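Local coordinates for secreted protein ESXB (Bacillus anthracis, PDB 4J10) that is a small secreted helical protein of the WXG100 (EsxAB) family, of unknown function but probably exported by a type VII secretion system, at residues G26-Q31 against Q67-L72. Numbering follows the deposited sequence.
Sequences GEAQSQ and QYIPIL. With FMT (formic acid), chain C.
In the antiparallel helical hairpin of this WXG100 protein, A28 of helix 11-41 meets I69 and Y68 of helix 48-90 midway along the two rods. The short segment axes run at 163° to each other and approach to 9.9 Å, the CA atoms of A28 and I69 lie 7.0 Å apart, and the A28 methyl points toward the second helix. A28 CB touches I69 CG1 at 3.9 Å. I69 holds CG1 anti to its carbonyl carbon (chi1 -70°) and extends on through chi2 (173°), sending CD1 past the methyl onto the backbone of the next residue, where it lies 3.7 Å from Q29 N. Q29 CB is a looser neighbour of CD1, and A25, about one turn before A28 on helix 11-41, also packs against I69.

No hydrogen bond joins the segments; in this WXG100 hairpin the two helices meet here through alkyl groups, with CD1 also lying against the backbone of Q29. A28 CB also meets the Y68 ring at its edge, near the ring plane, 4.3 Å from CE2. Over one face of that ring lies L72 of the same helix, its CG 3.9 Å above the plane of the Y68 ring and offset toward the rim. Y68 OH is hydrogen-bonded to Q31 of the second subunit, and the Y68 side chain packs on M65 of that subunit.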
loop_
_atom_site.group_PDB
_atom_site.type_symbol
_atom_site.label_atom_id
_atom_site.label_comp_id
_atom_site.label_asym_id
_atom_site.label_seq_id
_atom_site.Cartn_x
_atom_site.Cartn_y
_atom_site.Cartn_z
ATOM N N GLY A 26 0.870 1.905 -8.516
ATOM C CA GLY A 26 1.458 3.205 -8.790
ATOM C C GLY A 26 1.244 4.186 -7.656
ATOM O O GLY A 26 2.124 4.990 -7.335
ATOM N N GLU A 27 0.060 4.144 -7.045
ATOM C CA GLU A 27 -0.222 5.025 -5.904
ATOM C C GLU A 27 0.662 4.653 -4.714
ATOM O O GLU A 27 1.152 5.521 -3.970
ATOM C CB GLU A 27 -1.710 4.958 -5.530
ATOM C CG GLU A 27 -2.621 5.608 -6.546
ATOM C CD GLU A 27 -4.074 5.572 -6.119
ATOM O OE1 GLU A 27 -4.407 4.795 -5.199
ATOM O OE2 GLU A 27 -4.880 6.316 -6.708
ATOM N N ALA A 28 0.902 3.360 -4.542
ATOM C CA ALA A 28 1.754 2.890 -3.455
ATOM C C ALA A 28 3.190 3.360 -3.670
ATOM O O ALA A 28 3.868 3.779 -2.729
ATOM C CB ALA A 28 1.703 1.367 -3.369
ATOM N N GLN A 29 3.667 3.263 -4.908
ATOM C CA GLN A 29 4.996 3.774 -5.246
ATOM C C GLN A 29 5.113 5.265 -4.954
ATOM O O GLN A 29 6.115 5.723 -4.388
ATOM C CB GLN A 29 5.331 3.487 -6.712
ATOM C CG GLN A 29 6.707 3.995 -7.112
ATOM C CD GLN A 29 7.833 3.197 -6.475
ATOM O OE1 GLN A 29 8.516 3.670 -5.540
ATOM N NE2 GLN A 29 8.041 1.994 -6.969
ATOM N N SER A 30 4.092 6.026 -5.336
ATOM C CA SER A 30 4.082 7.464 -5.082
ATOM C C SER A 30 4.136 7.753 -3.591
ATOM O O SER A 30 4.835 8.672 -3.142
ATOM C CB SER A 30 2.830 8.097 -5.692
ATOM O OG SER A 30 2.713 9.456 -5.302
ATOM N N GLN A 31 3.364 7.019 -2.811
ATOM C CA GLN A 31 3.353 7.172 -1.368
ATOM C C GLN A 31 4.728 6.918 -0.724
ATOM O O GLN A 31 5.173 7.693 0.067
ATOM C CB GLN A 31 2.292 6.280 -0.737
ATOM C CG GLN A 31 2.185 6.433 0.780
ATOM C CD GLN A 31 1.105 5.569 1.394
ATOM O OE1 GLN A 31 -0.053 5.918 1.381
ATOM N NE2 GLN A 31 1.482 4.488 1.912
ATOM N N GLN A 67 7.569 -5.675 -1.270
ATOM C CA GLN A 67 6.869 -6.947 -1.422
ATOM C C GLN A 67 5.458 -6.711 -1.973
ATOM O O GLN A 67 4.999 -7.403 -2.880
ATOM C CB GLN A 67 6.781 -7.674 -0.074
ATOM C CG GLN A 67 8.125 -8.079 0.517
ATOM C CD GLN A 67 8.837 -9.103 -0.333
ATOM O OE1 GLN A 67 8.268 -10.135 -0.680
ATOM N NE2 GLN A 67 10.083 -8.819 -0.685
ATOM N N TYR A 68 4.770 -5.717 -1.429
ATOM C CA TYR A 68 3.381 -5.443 -1.752
ATOM C C TYR A 68 3.156 -5.104 -3.217
ATOM O O TYR A 68 2.277 -5.666 -3.875
ATOM C CB TYR A 68 2.929 -4.260 -0.905
ATOM C CG TYR A 68 1.502 -3.817 -1.100
ATOM C CD1 TYR A 68 0.445 -4.585 -0.638
ATOM C CD2 TYR A 68 1.201 -2.598 -1.689
ATOM C CE1 TYR A 68 -0.853 -4.172 -0.789
ATOM C CE2 TYR A 68 -0.107 -2.165 -1.827
ATOM C CZ TYR A 68 -1.137 -2.956 -1.373
ATOM O OH TYR A 68 -2.430 -2.514 -1.508
ATOM N N ILE A 69 3.951 -4.171 -3.720
ATOM C CA ILE A 69 3.773 -3.654 -5.066
ATOM C C ILE A 69 3.828 -4.762 -6.130
ATOM O O ILE A 69 2.890 -4.866 -6.939
ATOM C CB ILE A 69 4.733 -2.467 -5.343
ATOM C CG1 ILE A 69 4.297 -1.253 -4.517
ATOM C CG2 ILE A 69 4.761 -2.114 -6.818
ATOM C CD1 ILE A 69 5.269 -0.097 -4.596
ATOM N N PRO A 70 4.876 -5.621 -6.120
ATOM C CA PRO A 70 4.873 -6.710 -7.120
ATOM C C PRO A 70 3.743 -7.718 -6.955
ATOM O O PRO A 70 3.334 -8.335 -7.947
ATOM C CB PRO A 70 6.230 -7.410 -6.919
ATOM C CG PRO A 70 7.063 -6.449 -6.126
ATOM C CD PRO A 70 6.145 -5.537 -5.367
ATOM N N ILE A 71 3.229 -7.889 -5.740
ATOM C CA ILE A 71 2.095 -8.787 -5.556
ATOM C C ILE A 71 0.872 -8.190 -6.257
ATOM O O ILE A 71 0.145 -8.901 -6.962
ATOM C CB ILE A 71 1.775 -9.052 -4.063
ATOM C CG1 ILE A 71 2.924 -9.809 -3.386
ATOM C CG2 ILE A 71 0.446 -9.822 -3.936
ATOM C CD1 ILE A 71 2.860 -9.740 -1.858
ATOM N N LEU A 72 0.634 -6.888 -6.105
ATOM C CA LEU A 72 -0.463 -6.231 -6.828
ATOM C C LEU A 72 -0.281 -6.339 -8.331
ATOM O O LEU A 72 -1.239 -6.584 -9.072
ATOM C CB LEU A 72 -0.586 -4.751 -6.443
ATOM C CG LEU A 72 -0.872 -4.395 -4.990
ATOM C CD1 LEU A 72 -1.256 -2.925 -4.938
ATOM C CD2 LEU A 72 -1.976 -5.261 -4.413
HETATM C C FMT C . 5.805 10.833 -6.334
HETATM O O1 FMT C . 6.643 10.139 -6.913
HETATM O O2 FMT C . 5.740 10.966 -5.109
#